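Local coordinates for macrolide export ATP-binding/permease protein MacB (Actinobacillus actinomycetemcomitans, PDB 3FTJ) that acts as the inner-membrane ABC transporter of a tripartite efflux system that confers macrolide resistance, this chain being its periplasmic region, at residues Thr17-Asn22 with Arg28-Gln33; Leu35-Ala40 with Val52-Ser57; Ser192-Leu197 with Phe206-Ser211. All coordinates share one frame; numbering follows the deposited sequence.

Contact 1: residues Thr17-Asn22 with Arg28-Gln33; sequences TIFNGN and RSRHIQ
Two groups grip the hydroxyl of Ser29: the backbone N-H of Asn22 donates to OG over 3.0 Å, and OG is also hydrogen-bonded to the carbonyl O of Asp26, three residues earlier. The first bond is noticeably bent, with an N-H...O angle of 140°. Ser29 reaches both partners because OG stands between its own backbone N and carbonyl carbon (chi1 67°), so a single hydroxyl ties the chain leaving strand 15-20 to the weakly bonded helix that follows, across the short connection between them.

Close packing accompanies the bond. Gly21 presents only its alpha carbon, and CA comes within 3.4 Å of Ser29 OG; its positive phi of 99° is a backbone shape that glycine adopts easily. One residue earlier, Asn20 turns CB onto the carbonyl O of Ile32 at 3.3 Å, a contact of carbon with oxygen rather than a polar bond. The carbonyl O of Asn20 meets the start of the Arg30 side chain, 3.6 Å from CG. Farther out, the arginine chain bends at chi3 and runs alongside Phe19, both pointing the same way. Arg30 NH2 lies 3.5 Å from Phe19 CD1, and that carbon sits at the edge of the guanidinium, near its plane. The two planes are inclined to each other, which sets the pair apart from a flat stack.

Strand 15-20 runs antiparallel between strands 175-180 and 206-209, and the Phe19 ring meets that of Phe207 with planes only modestly inclined. Arg30 also touches Phe24 and Phe207, while Gln33 O accepts a hydrogen bond from Arg172 on the way to helix 37-44.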
ATOM      1  N   THR A  17      -8.436  -1.590   4.792  1.00 27.80           N
ATOM      2  CA  THR A  17      -7.401  -0.573   4.652  1.00 23.99           C
ATOM      3  C   THR A  17      -7.723   0.605   5.557  1.00 24.34           C
ATOM      4  O   THR A  17      -8.812   1.178   5.490  1.00 26.08           O
ATOM      5  CB  THR A  17      -7.264  -0.090   3.190  1.00 26.22           C
ATOM      6  OG1 THR A  17      -7.014  -1.215   2.335  1.00 23.75           O
ATOM      7  CG2 THR A  17      -6.113   0.919   3.048  1.00 23.27           C
ATOM      8  N   ILE A  18      -6.773   0.949   6.415  1.00 19.81           N
ATOM      9  CA  ILE A  18      -6.926   2.066   7.330  1.00 18.57           C
ATOM     10  C   ILE A  18      -6.244   3.317   6.763  1.00 22.33           C
ATOM     11  O   ILE A  18      -5.075   3.271   6.378  1.00 18.71           O
ATOM     12  CB  ILE A  18      -6.337   1.715   8.696  1.00 20.90           C
ATOM     13  CG1 ILE A  18      -6.872   0.353   9.149  1.00 23.49           C
ATOM     14  CG2 ILE A  18      -6.669   2.794   9.713  1.00 21.79           C
ATOM     15  CD1 ILE A  18      -5.890  -0.455   9.935  1.00 24.73           C
ATOM     16  N   PHE A  19      -6.987   4.421   6.712  1.00 19.45           N
ATOM     17  CA  PHE A  19      -6.521   5.677   6.129  1.00 21.60           C
ATOM     18  C   PHE A  19      -6.533   6.806   7.155  1.00 23.05           C
ATOM     19  O   PHE A  19      -7.372   6.825   8.047  1.00 20.73           O
ATOM     20  CB  PHE A  19      -7.445   6.103   4.986  1.00 22.71           C
ATOM     21  CG  PHE A  19      -7.348   5.241   3.765  1.00 27.87           C
ATOM     22  CD1 PHE A  19      -6.372   5.472   2.815  1.00 26.70           C
ATOM     23  CD2 PHE A  19      -8.248   4.213   3.556  1.00 27.82           C
ATOM     24  CE1 PHE A  19      -6.282   4.686   1.688  1.00 27.12           C
ATOM     25  CE2 PHE A  19      -8.164   3.428   2.428  1.00 25.96           C
ATOM     26  CZ  PHE A  19      -7.183   3.666   1.493  1.00 25.95           C
ATOM     27  N   ASN A  20      -5.623   7.764   6.999  1.00 19.78           N
ATOM     28  CA  ASN A  20      -5.659   8.984   7.794  1.00 21.61           C
ATOM     29  C   ASN A  20      -6.903   9.795   7.480  1.00 24.30           C
ATOM     30  O   ASN A  20      -7.369   9.803   6.342  1.00 23.71           O
ATOM     31  CB  ASN A  20      -4.426   9.842   7.506  1.00 19.72           C
ATOM     32  CG  ASN A  20      -3.141   9.136   7.851  1.00 18.24           C
ATOM     33  OD1 ASN A  20      -2.293   8.915   6.995  1.00 17.16           O
ATOM     34  ND2 ASN A  20      -3.001   8.758   9.107  1.00 17.98           N
ATOM     35  N   GLY A  21      -7.433  10.485   8.483  1.00 24.63           N
ATOM     36  CA  GLY A  21      -8.524  11.412   8.255  1.00 28.36           C
ATOM     37  C   GLY A  21      -9.892  10.846   8.580  1.00 30.69           C
ATOM     38  O   GLY A  21     -10.007   9.856   9.304  1.00 25.36           O
ATOM     39  N   ASN A  22     -10.927  11.466   8.016  1.00 33.20           N
ATOM     40  CA  ASN A  22     -12.308  11.161   8.376  1.00 36.56           C
ATOM     41  C   ASN A  22     -13.119  10.541   7.246  1.00 35.18           C
ATOM     42  O   ASN A  22     -14.224  10.048   7.464  1.00 39.94           O
ATOM     43  CB  ASN A  22     -12.999  12.425   8.884  1.00 39.62           C
ATOM     44  CG  ASN A  22     -12.294  13.029  10.085  1.00 41.78           C
ATOM     45  OD1 ASN A  22     -12.112  14.246  10.171  1.00 44.80           O
ATOM     46  ND2 ASN A  22     -11.890  12.177  11.019  1.00 41.69           N
ATOM     47  N   ARG A  28      -8.949  17.386   3.264  1.00 41.39           N
ATOM     48  CA  ARG A  28      -8.141  18.094   4.247  1.00 45.15           C
ATOM     49  C   ARG A  28      -7.574  17.165   5.321  1.00 47.19           C
ATOM     50  O   ARG A  28      -6.353  17.033   5.456  1.00 44.47           O
ATOM     51  CB  ARG A  28      -8.951  19.217   4.896  1.00 46.85           C
ATOM     52  CG  ARG A  28      -8.905  20.532   4.139  1.00 49.26           C
ATOM     53  CD  ARG A  28      -7.569  21.236   4.333  1.00 53.91           C
ATOM     54  NE  ARG A  28      -6.492  20.648   3.538  1.00 52.41           N
ATOM     55  CZ  ARG A  28      -5.550  19.842   4.021  1.00 51.51           C
ATOM     56  NH1 ARG A  28      -5.542  19.510   5.307  1.00 49.56           N
ATOM     57  NH2 ARG A  28      -4.611  19.368   3.216  1.00 45.23           N
ATOM     58  N   SER A  29      -8.463  16.531   6.083  1.00 42.55           N
ATOM     59  CA  SER A  29      -8.042  15.658   7.171  1.00 42.41           C
ATOM     60  C   SER A  29      -7.150  14.523   6.675  1.00 36.05           C
ATOM     61  O   SER A  29      -6.413  13.924   7.462  1.00 37.09           O
ATOM     62  CB  SER A  29      -9.252  15.100   7.936  1.00 40.02           C
ATOM     63  OG  SER A  29     -10.017  14.213   7.136  1.00 38.39           O
ATOM     64  N   ARG A  30      -7.213  14.235   5.374  1.00 37.02           N
ATOM     65  CA  ARG A  30      -6.451  13.125   4.798  1.00 37.01           C
ATOM     66  C   ARG A  30      -4.969  13.456   4.646  1.00 36.42           C
ATOM     67  O   ARG A  30      -4.135  12.555   4.518  1.00 35.38           O
ATOM     68  CB  ARG A  30      -7.041  12.668   3.450  1.00 38.84           C
ATOM     69  CG  ARG A  30      -8.345  11.862   3.561  1.00 36.82           C
ATOM     70  CD  ARG A  30      -8.757  11.214   2.235  1.00 36.64           C
ATOM     71  NE  ARG A  30      -8.105   9.922   2.008  1.00 40.28           N
ATOM     72  CZ  ARG A  30      -7.243   9.661   1.025  1.00 44.42           C
ATOM     73  NH1 ARG A  30      -6.909  10.600   0.142  1.00 45.02           N
ATOM     74  NH2 ARG A  30      -6.711   8.449   0.917  1.00 35.48           N
ATOM     75  N   HIS A  31      -4.644  14.746   4.661  1.00 37.50           N
ATOM     76  CA  HIS A  31      -3.257  15.183   4.540  1.00 34.44           C
ATOM     77  C   HIS A  31      -2.460  14.963   5.829  1.00 31.91           C
ATOM     78  O   HIS A  31      -1.255  14.738   5.783  1.00 30.50           O
ATOM     79  CB  HIS A  31      -3.189  16.656   4.134  1.00 32.17           C
ATOM     80  CG  HIS A  31      -3.485  16.901   2.688  1.00 41.09           C
ATOM     81  ND1 HIS A  31      -4.771  17.048   2.202  1.00 45.53           N
ATOM     82  CD2 HIS A  31      -2.666  17.044   1.619  1.00 38.39           C
ATOM     83  CE1 HIS A  31      -4.727  17.268   0.902  1.00 40.46           C
ATOM     84  NE2 HIS A  31      -3.461  17.268   0.521  1.00 41.71           N
ATOM     85  N   ILE A  32      -3.132  15.031   6.973  1.00 27.96           N
ATOM     86  CA  ILE A  32      -2.453  14.877   8.252  1.00 29.99           C
ATOM     87  C   ILE A  32      -2.082  13.421   8.489  1.00 25.88           C
ATOM     88  O   ILE A  32      -2.957  12.568   8.609  1.00 25.34           O
ATOM     89  CB  ILE A  32      -3.343  15.326   9.419  1.00 29.12           C
ATOM     90  CG1 ILE A  32      -4.129  16.583   9.047  1.00 34.88           C
ATOM     91  CG2 ILE A  32      -2.500  15.519  10.679  1.00 28.68           C
ATOM     92  CD1 ILE A  32      -3.281  17.820   8.988  1.00 37.26           C
ATOM     93  N   GLN A  33      -0.788  13.136   8.575  1.00 19.83           N
ATOM     94  CA  GLN A  33      -0.336  11.761   8.759  1.00 19.44           C
ATOM     95  C   GLN A  33      -0.208  11.373  10.229  1.00 23.95           C
ATOM     96  O   GLN A  33       0.733  11.792  10.896  1.00 25.31           O
ATOM     97  CB  GLN A  33       1.024  11.565   8.105  1.00 22.18           C
ATOM     98  CG  GLN A  33       0.980  11.283   6.643  1.00 22.26           C
ATOM     99  CD  GLN A  33       2.308  10.763   6.134  1.00 24.45           C
ATOM    100  OE1 GLN A  33       3.377  11.306   6.458  1.00 21.51           O
ATOM    101  NE2 GLN A  33       2.250   9.712   5.327  1.00 24.12           N
TER

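Contact 2: residues Leu35-Ala40 with Val52-Ser57; sequences LKISDA and VTPNTS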
ATOM      1  N   LEU A  35      -1.056   7.865  11.114  1.00 19.53           N
ATOM      2  CA  LEU A  35      -0.705   6.448  11.073  1.00 20.78           C
ATOM      3  C   LEU A  35       0.818   6.310  11.112  1.00 20.18           C
ATOM      4  O   LEU A  35       1.522   7.029  10.406  1.00 20.13           O
ATOM      5  CB  LEU A  35      -1.276   5.789   9.813  1.00 19.30           C
ATOM      6  CG  LEU A  35      -2.807   5.670   9.792  1.00 19.25           C
ATOM      7  CD1 LEU A  35      -3.317   5.197   8.439  1.00 19.77           C
ATOM      8  CD2 LEU A  35      -3.276   4.727  10.907  1.00 22.62           C
ATOM      9  N   LYS A  36       1.314   5.389  11.935  1.00 19.13           N
ATOM     10  CA  LYS A  36       2.751   5.169  12.099  1.00 20.78           C
ATOM     11  C   LYS A  36       3.106   3.711  11.921  1.00 17.94           C
ATOM     12  O   LYS A  36       2.274   2.826  12.110  1.00 18.61           O
ATOM     13  CB  LYS A  36       3.220   5.575  13.501  1.00 21.19           C
ATOM     14  CG  LYS A  36       2.618   6.831  14.060  1.00 22.50           C
ATOM     15  CD  LYS A  36       3.092   7.025  15.476  1.00 24.65           C
ATOM     16  CE  LYS A  36       2.545   8.297  16.099  1.00 36.62           C
ATOM     17  NZ  LYS A  36       3.242   8.621  17.408  1.00 42.18           N
ATOM     18  N   ILE A  37       4.367   3.462  11.600  1.00 18.76           N
ATOM     19  CA  ILE A  37       4.884   2.101  11.510  1.00 20.44           C
ATOM     20  C   ILE A  37       4.681   1.335  12.820  1.00 20.32           C
ATOM     21  O   ILE A  37       4.410   0.132  12.804  1.00 21.77           O
ATOM     22  CB  ILE A  37       6.374   2.098  11.108  1.00 19.79           C
ATOM     23  CG1 ILE A  37       6.520   2.570   9.661  1.00 15.64           C
ATOM     24  CG2 ILE A  37       6.979   0.711  11.278  1.00 23.86           C
ATOM     25  CD1 ILE A  37       5.730   1.739   8.666  1.00 13.60           C
ATOM     26  N   SER A  38       4.784   2.027  13.952  1.00 21.72           N
ATOM     27  CA  SER A  38       4.571   1.375  15.249  1.00 24.61           C
ATOM     28  C   SER A  38       3.113   0.933  15.430  1.00 24.81           C
ATOM     29  O   SER A  38       2.850  -0.099  16.051  1.00 23.38           O
ATOM     30  CB  SER A  38       4.992   2.280  16.406  1.00 24.83           C
ATOM     31  OG  SER A  38       4.293   3.510  16.384  1.00 22.96           O
ATOM     32  N   ASP A  39       2.177   1.722  14.902  1.00 19.75           N
ATOM     33  CA  ASP A  39       0.792   1.294  14.798  1.00 17.79           C
ATOM     34  C   ASP A  39       0.729  -0.043  14.047  1.00 23.38           C
ATOM     35  O   ASP A  39       0.114  -0.999  14.526  1.00 20.54           O
ATOM     36  CB  ASP A  39      -0.054   2.331  14.053  1.00 21.93           C
ATOM     37  CG  ASP A  39      -0.191   3.647  14.806  1.00 24.19           C
ATOM     38  OD1 ASP A  39       0.074   3.697  16.028  1.00 21.33           O
ATOM     39  OD2 ASP A  39      -0.577   4.643  14.157  1.00 23.95           O
ATOM     40  N   ALA A  40       1.372  -0.106  12.878  1.00 18.28           N
ATOM     41  CA  ALA A  40       1.389  -1.323  12.071  1.00 21.01           C
ATOM     42  C   ALA A  40       2.026  -2.499  12.813  1.00 23.91           C
ATOM     43  O   ALA A  40       1.584  -3.638  12.681  1.00 23.82           O
ATOM     44  CB  ALA A  40       2.108  -1.084  10.739  1.00 19.79           C
ATOM     45  N   VAL A  52       0.030  -7.369   7.857  1.00 28.65           N
ATOM     46  CA  VAL A  52      -0.093  -5.920   7.903  1.00 25.19           C
ATOM     47  C   VAL A  52       0.852  -5.284   6.880  1.00 23.55           C
ATOM     48  O   VAL A  52       2.052  -5.574   6.867  1.00 23.58           O
ATOM     49  CB  VAL A  52       0.251  -5.405   9.303  1.00 24.74           C
ATOM     50  CG1 VAL A  52       0.161  -3.887   9.360  1.00 21.72           C
ATOM     51  CG2 VAL A  52      -0.673  -6.056  10.340  1.00 23.17           C
ATOM     52  N   THR A  53       0.309  -4.416   6.033  1.00 23.61           N
ATOM     53  CA  THR A  53       1.098  -3.747   5.006  1.00 20.37           C
ATOM     54  C   THR A  53       1.017  -2.232   5.121  1.00 19.99           C
ATOM     55  O   THR A  53      -0.017  -1.643   4.827  1.00 19.41           O
ATOM     56  CB  THR A  53       0.612  -4.151   3.615  1.00 23.81           C
ATOM     57  OG1 THR A  53       0.698  -5.576   3.490  1.00 31.51           O
ATOM     58  CG2 THR A  53       1.458  -3.492   2.546  1.00 20.64           C
ATOM     59  N   PRO A  54       2.107  -1.597   5.560  1.00 17.19           N
ATOM     60  CA  PRO A  54       2.184  -0.133   5.616  1.00 20.48           C
ATOM     61  C   PRO A  54       2.249   0.428   4.199  1.00 19.56           C
ATOM     62  O   PRO A  54       2.723  -0.264   3.306  1.00 22.22           O
ATOM     63  CB  PRO A  54       3.508   0.125   6.346  1.00 20.34           C
ATOM     64  CG  PRO A  54       3.879  -1.198   6.982  1.00 21.18           C
ATOM     65  CD  PRO A  54       3.321  -2.245   6.085  1.00 19.56           C
ATOM     66  N   ASN A  55       1.774   1.647   3.985  1.00 18.84           N
ATOM     67  CA  ASN A  55       1.806   2.243   2.647  1.00 19.65           C
ATOM     68  C   ASN A  55       2.005   3.747   2.713  1.00 21.97           C
ATOM     69  O   ASN A  55       1.170   4.472   3.248  1.00 22.16           O
ATOM     70  CB  ASN A  55       0.517   1.914   1.870  1.00 18.25           C
ATOM     71  CG  ASN A  55       0.540   2.422   0.423  1.00 29.66           C
ATOM     72  OD1 ASN A  55       1.007   3.530   0.131  1.00 23.88           O
ATOM     73  ND2 ASN A  55       0.014   1.608  -0.488  1.00 31.36           N
ATOM     74  N   THR A  56       3.131   4.207   2.185  1.00 20.71           N
ATOM     75  CA  THR A  56       3.343   5.626   1.958  1.00 21.60           C
ATOM     76  C   THR A  56       3.771   5.772   0.505  1.00 19.43           C
ATOM     77  O   THR A  56       4.167   4.799  -0.126  1.00 17.95           O
ATOM     78  CB  THR A  56       4.436   6.173   2.865  1.00 18.58           C
ATOM     79  OG1 THR A  56       4.540   7.590   2.685  1.00 22.81           O
ATOM     80  CG2 THR A  56       5.764   5.525   2.527  1.00 21.63           C
ATOM     81  N   SER A  57       3.669   6.970  -0.048  1.00 20.10           N
ATOM     82  CA  SER A  57       4.163   7.175  -1.401  1.00 20.55           C
ATOM     83  C   SER A  57       4.540   8.620  -1.650  1.00 25.38           C
ATOM     84  O   SER A  57       4.259   9.507  -0.832  1.00 24.78           O
ATOM     85  CB  SER A  57       3.143   6.726  -2.449  1.00 25.59           C
ATOM     86  OG  SER A  57       1.979   7.529  -2.414  1.00 30.25           O
TER
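The helix-to-strand passage of a split beta-alpha-beta unit brings Ile37 and Ala40, on the opening turn of helix 37-44, against Val52 and Pro54 of strand 49-64. The strand that starts this unit, 15-20, is parallel to strand 49-64, with strand 175-180 lying between them. The helix covers one side of the sheet, and Val52 and Pro54 turn toward it.

Ile37 extends its longer branch to the proline, so that CD1 rests 3.6 Å from Pro54 CB and a little farther from CG. With CG1 set anti to the carbonyl carbon (chi1 -69°), that branch carries CD1 to the proline, and the two side chains cross at about a right angle. The methyl of Ala40 fills the middle of the interface. Its CB is 3.7 Å from Val52 CG1 on one hand and 4.2 Å from Pro54 CG on the other. Val52 CG1, held opposite its own backbone N at chi1 179°, also approaches Ala40 O at 3.6 Å. Tyr160 of helix 160-168 touches both Ile37 and Pro54 and extends the apolar cluster.

The helix start is fixed separately. Lys36 occupies the N-cap position, and its backbone N donates to Asp39 OD2 over 3.0 Å. This is the backbone-to-carboxylate bond of a capping box without the reciprocal one, since lysine offers no side-chain acceptor. The hydrogen arrives from above the carboxylate plane, and OD2 has a second hydrogen bond to His201 NE2.

No hydrogen bond crosses between the segments; their polar bonds run within the helix start or to other strands and loops, Thr53 pairing with Thr177 and Asn55 with Gly174. The two segments meet through apolar carbon, consistent with van der Waals packing and the exclusion of water.

Contact 3: residues Ser192-Leu197 with Phe206-Ser211; sequences SLTELL and FFIMNS
Leu193 makes the first touch along helix 186-201, laying CD2 3.8 Å from CD1 of Ile208 on strand 206-209. Its side chain also reaches Ile18 and Leu43, so this methyl pair belongs to a larger apolar layer.

Thr194, next in sequence, meets both residues of the strand that face the helix. Its OG1 lies 3.5 Å from Ile208 CD1, but the polar partner of that hydroxyl is the carbonyl O of Glu190, one helical turn back. Ile208 thus lodges its terminal methyl between Leu193 and Thr194, reached by a chain extended at chi2 (-168°). The other branch of Thr194, CG2, stands 4.1 Å from Phe206 CZ. Its carbonyl O comes to the ring's edge, close to the ring plane, at 3.5 Å from the same CZ.

Leu197, a turn farther on, covers a face of the phenyl ring. CB is 3.5 Å from Phe206 CZ and equally near CE2, while CD1 sits 4.2 Å above the ring plane, shifted toward the rim. Phe206 projects into this place with CG held between its backbone N and carbonyl carbon (chi1 57°). Helix backbone and leucine together thereby confine the ring from its edge and from one face, and Lys204 adds a cation-pi contact.

The axes of helix segment 192-197 and strand 206-209 approach to 10.0 Å and run nearly antiparallel, at 162°. A helix that doubles back into a strand and packs on it in this way is the second half of a beta-alpha-beta crossover. Here the crossover is split: strands 175-180 and 206-209 are parallel, and strand 15-20 runs antiparallel between them, consistent with a ferredoxin-like alpha-beta arrangement.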
ATOM      1  N   SER A 192     -12.561  -4.325  16.859  1.00 22.39           N
ATOM      2  CA  SER A 192     -11.356  -4.460  17.679  1.00 26.88           C
ATOM      3  C   SER A 192     -10.252  -3.560  17.132  1.00 26.75           C
ATOM      4  O   SER A 192      -9.549  -2.879  17.877  1.00 26.66           O
ATOM      5  CB  SER A 192     -10.862  -5.907  17.675  1.00 29.20           C
ATOM      6  OG  SER A 192     -11.914  -6.818  17.936  1.00 33.12           O
ATOM      7  N   LEU A 193     -10.111  -3.577  15.814  1.00 22.53           N
ATOM      8  CA  LEU A 193      -9.093  -2.816  15.118  1.00 25.41           C
ATOM      9  C   LEU A 193      -9.306  -1.321  15.353  1.00 25.41           C
ATOM     10  O   LEU A 193      -8.363  -0.584  15.636  1.00 23.21           O
ATOM     11  CB  LEU A 193      -9.173  -3.156  13.632  1.00 27.94           C
ATOM     12  CG  LEU A 193      -7.970  -2.908  12.742  1.00 34.55           C
ATOM     13  CD1 LEU A 193      -8.215  -3.564  11.390  1.00 36.17           C
ATOM     14  CD2 LEU A 193      -7.752  -1.422  12.595  1.00 31.09           C
ATOM     15  N   THR A 194     -10.558  -0.885  15.240  1.00 24.58           N
ATOM     16  CA  THR A 194     -10.927   0.504  15.497  1.00 20.93           C
ATOM     17  C   THR A 194     -10.634   0.902  16.933  1.00 24.53           C
ATOM     18  O   THR A 194     -10.069   1.960  17.193  1.00 23.29           O
ATOM     19  CB  THR A 194     -12.411   0.747  15.241  1.00 21.54           C
ATOM     20  OG1 THR A 194     -12.700   0.510  13.859  1.00 28.11           O
ATOM     21  CG2 THR A 194     -12.787   2.181  15.603  1.00 24.94           C
ATOM     22  N   GLU A 195     -11.022   0.061  17.878  1.00 24.30           N
ATOM     23  CA  GLU A 195     -10.778   0.392  19.274  1.00 27.15           C
ATOM     24  C   GLU A 195      -9.289   0.465  19.601  1.00 23.31           C
ATOM     25  O   GLU A 195      -8.861   1.361  20.319  1.00 23.45           O
ATOM     26  CB  GLU A 195     -11.527  -0.561  20.208  1.00 28.23           C
ATOM     27  CG  GLU A 195     -13.003  -0.222  20.291  1.00 30.60           C
ATOM     28  CD  GLU A 195     -13.241   1.284  20.407  1.00 39.59           C
ATOM     29  OE1 GLU A 195     -12.643   1.916  21.308  1.00 42.89           O
ATOM     30  OE2 GLU A 195     -14.020   1.841  19.596  1.00 37.20           O
ATOM     31  N   LEU A 196      -8.502  -0.460  19.054  1.00 21.85           N
ATOM     32  CA  LEU A 196      -7.064  -0.462  19.302  1.00 23.74           C
ATOM     33  C   LEU A 196      -6.407   0.818  18.773  1.00 25.83           C
ATOM     34  O   LEU A 196      -5.652   1.482  19.492  1.00 22.48           O
ATOM     35  CB  LEU A 196      -6.403  -1.700  18.693  1.00 25.85           C
ATOM     36  CG  LEU A 196      -4.877  -1.837  18.798  1.00 23.22           C
ATOM     37  CD1 LEU A 196      -4.397  -1.801  20.243  1.00 22.24           C
ATOM     38  CD2 LEU A 196      -4.420  -3.125  18.119  1.00 24.50           C
ATOM     39  N   LEU A 197      -6.715   1.173  17.526  1.00 24.75           N
ATOM     40  CA  LEU A 197      -6.138   2.369  16.908  1.00 24.65           C
ATOM     41  C   LEU A 197      -6.572   3.669  17.570  1.00 23.14           C
ATOM     42  O   LEU A 197      -5.779   4.606  17.660  1.00 24.00           O
ATOM     43  CB  LEU A 197      -6.440   2.420  15.410  1.00 23.03           C
ATOM     44  CG  LEU A 197      -5.560   1.537  14.537  1.00 23.64           C
ATOM     45  CD1 LEU A 197      -6.201   1.370  13.182  1.00 28.51           C
ATOM     46  CD2 LEU A 197      -4.160   2.135  14.402  1.00 29.44           C
ATOM     47  N   PHE A 206      -8.841   8.415  11.872  1.00 24.18           N
ATOM     48  CA  PHE A 206      -8.566   7.491  10.777  1.00 21.99           C
ATOM     49  C   PHE A 206      -9.899   6.906  10.383  1.00 22.89           C
ATOM     50  O   PHE A 206     -10.878   7.043  11.114  1.00 25.10           O
ATOM     51  CB  PHE A 206      -7.656   6.358  11.259  1.00 22.57           C
ATOM     52  CG  PHE A 206      -8.222   5.591  12.422  1.00 23.40           C
ATOM     53  CD1 PHE A 206      -9.071   4.511  12.215  1.00 23.13           C
ATOM     54  CD2 PHE A 206      -7.924   5.965  13.721  1.00 22.66           C
ATOM     55  CE1 PHE A 206      -9.607   3.804  13.289  1.00 22.05           C
ATOM     56  CE2 PHE A 206      -8.455   5.272  14.801  1.00 24.14           C
ATOM     57  CZ  PHE A 206      -9.302   4.188  14.586  1.00 26.12           C
ATOM     58  N   PHE A 207      -9.949   6.244   9.237  1.00 23.83           N
ATOM     59  CA  PHE A 207     -11.162   5.538   8.851  1.00 26.38           C
ATOM     60  C   PHE A 207     -10.789   4.245   8.153  1.00 29.84           C
ATOM     61  O   PHE A 207      -9.671   4.099   7.657  1.00 26.10           O
ATOM     62  CB  PHE A 207     -12.071   6.408   7.978  1.00 27.95           C
ATOM     63  CG  PHE A 207     -11.441   6.865   6.689  1.00 29.30           C
ATOM     64  CD1 PHE A 207     -11.785   6.267   5.485  1.00 29.14           C
ATOM     65  CD2 PHE A 207     -10.525   7.906   6.676  1.00 27.46           C
ATOM     66  CE1 PHE A 207     -11.218   6.692   4.294  1.00 30.75           C
ATOM     67  CE2 PHE A 207      -9.956   8.339   5.483  1.00 27.45           C
ATOM     68  CZ  PHE A 207     -10.304   7.731   4.294  1.00 29.59           C
ATOM     69  N   ILE A 208     -11.724   3.301   8.134  1.00 28.49           N
ATOM     70  CA  ILE A 208     -11.453   1.972   7.612  1.00 25.53           C
ATOM     71  C   ILE A 208     -12.285   1.705   6.367  1.00 27.83           C
ATOM     72  O   ILE A 208     -13.480   2.000   6.330  1.00 30.13           O
ATOM     73  CB  ILE A 208     -11.722   0.901   8.683  1.00 29.38           C
ATOM     74  CG1 ILE A 208     -10.866   1.175   9.924  1.00 26.55           C
ATOM     75  CG2 ILE A 208     -11.453  -0.493   8.132  1.00 32.50           C
ATOM     76  CD1 ILE A 208     -10.837   0.030  10.917  1.00 29.84           C
ATOM     77  N   MET A 209     -11.629   1.171   5.342  1.00 31.59           N
ATOM     78  CA  MET A 209     -12.276   0.817   4.089  1.00 31.00           C
ATOM     79  C   MET A 209     -12.290  -0.696   3.969  1.00 29.83           C
ATOM     80  O   MET A 209     -11.250  -1.339   4.064  1.00 30.00           O
ATOM     81  CB  MET A 209     -11.497   1.377   2.900  1.00 30.04           C
ATOM     82  CG  MET A 209     -11.389   2.880   2.836  1.00 36.38           C
ATOM     83  SD  MET A 209     -12.754   3.614   1.925  1.00 51.19           S
ATOM     84  CE  MET A 209     -13.784   4.214   3.262  1.00 41.64           C
ATOM     85  N   ASN A 210     -13.473  -1.257   3.751  1.00 36.46           N
ATOM     86  CA  ASN A 210     -13.621  -2.684   3.505  1.00 32.79           C
ATOM     87  C   ASN A 210     -14.925  -2.961   2.773  1.00 35.18           C
ATOM     88  O   ASN A 210     -15.619  -2.032   2.356  1.00 34.44           O
ATOM     89  CB  ASN A 210     -13.558  -3.472   4.816  1.00 31.03           C
ATOM     90  CG  ASN A 210     -14.508  -2.937   5.862  1.00 34.56           C
ATOM     91  OD1 ASN A 210     -15.510  -2.303   5.541  1.00 32.35           O
ATOM     92  ND2 ASN A 210     -14.201  -3.196   7.125  1.00 30.86           N
ATOM     93  N   SER A 211     -15.257  -4.238   2.622  1.00 36.09           N
ATOM     94  CA  SER A 211     -16.507  -4.637   1.979  1.00 37.80           C
ATOM     95  C   SER A 211     -17.705  -3.930   2.612  1.00 34.47           C
ATOM     96  O   SER A 211     -18.545  -3.362   1.913  1.00 27.42           O
ATOM     97  CB  SER A 211     -16.687  -6.150   2.068  1.00 38.00           C
ATOM     98  OG  SER A 211     -17.771  -6.571   1.262  1.00 45.06           O
TER

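How the contacts relate
The three contacts follow one another along the chain, and their centres lie about 12 to 13 Å apart around one sheet. Contacts 1 and 3 share the neighbouring strands 15-20 and 206-209, joined by backbone bonds such as Phe19 N to Phe207 O (2.9 Å). Contact 2 brings in strand 49-64, beyond strand 175-180, and its helix 37-44 touches helix 186-201 of contact 3, where Asp39 meets Leu197. Together they outline two split beta-alpha-beta units whose strands run in the order 206-209, 15-20, 175-180, 49-64, consistent with a ferredoxin-like subdomain of the periplasmic region. Contact 1 supplies the turn that leads from strand 15-20 through helix 27-31 toward helix 37-44.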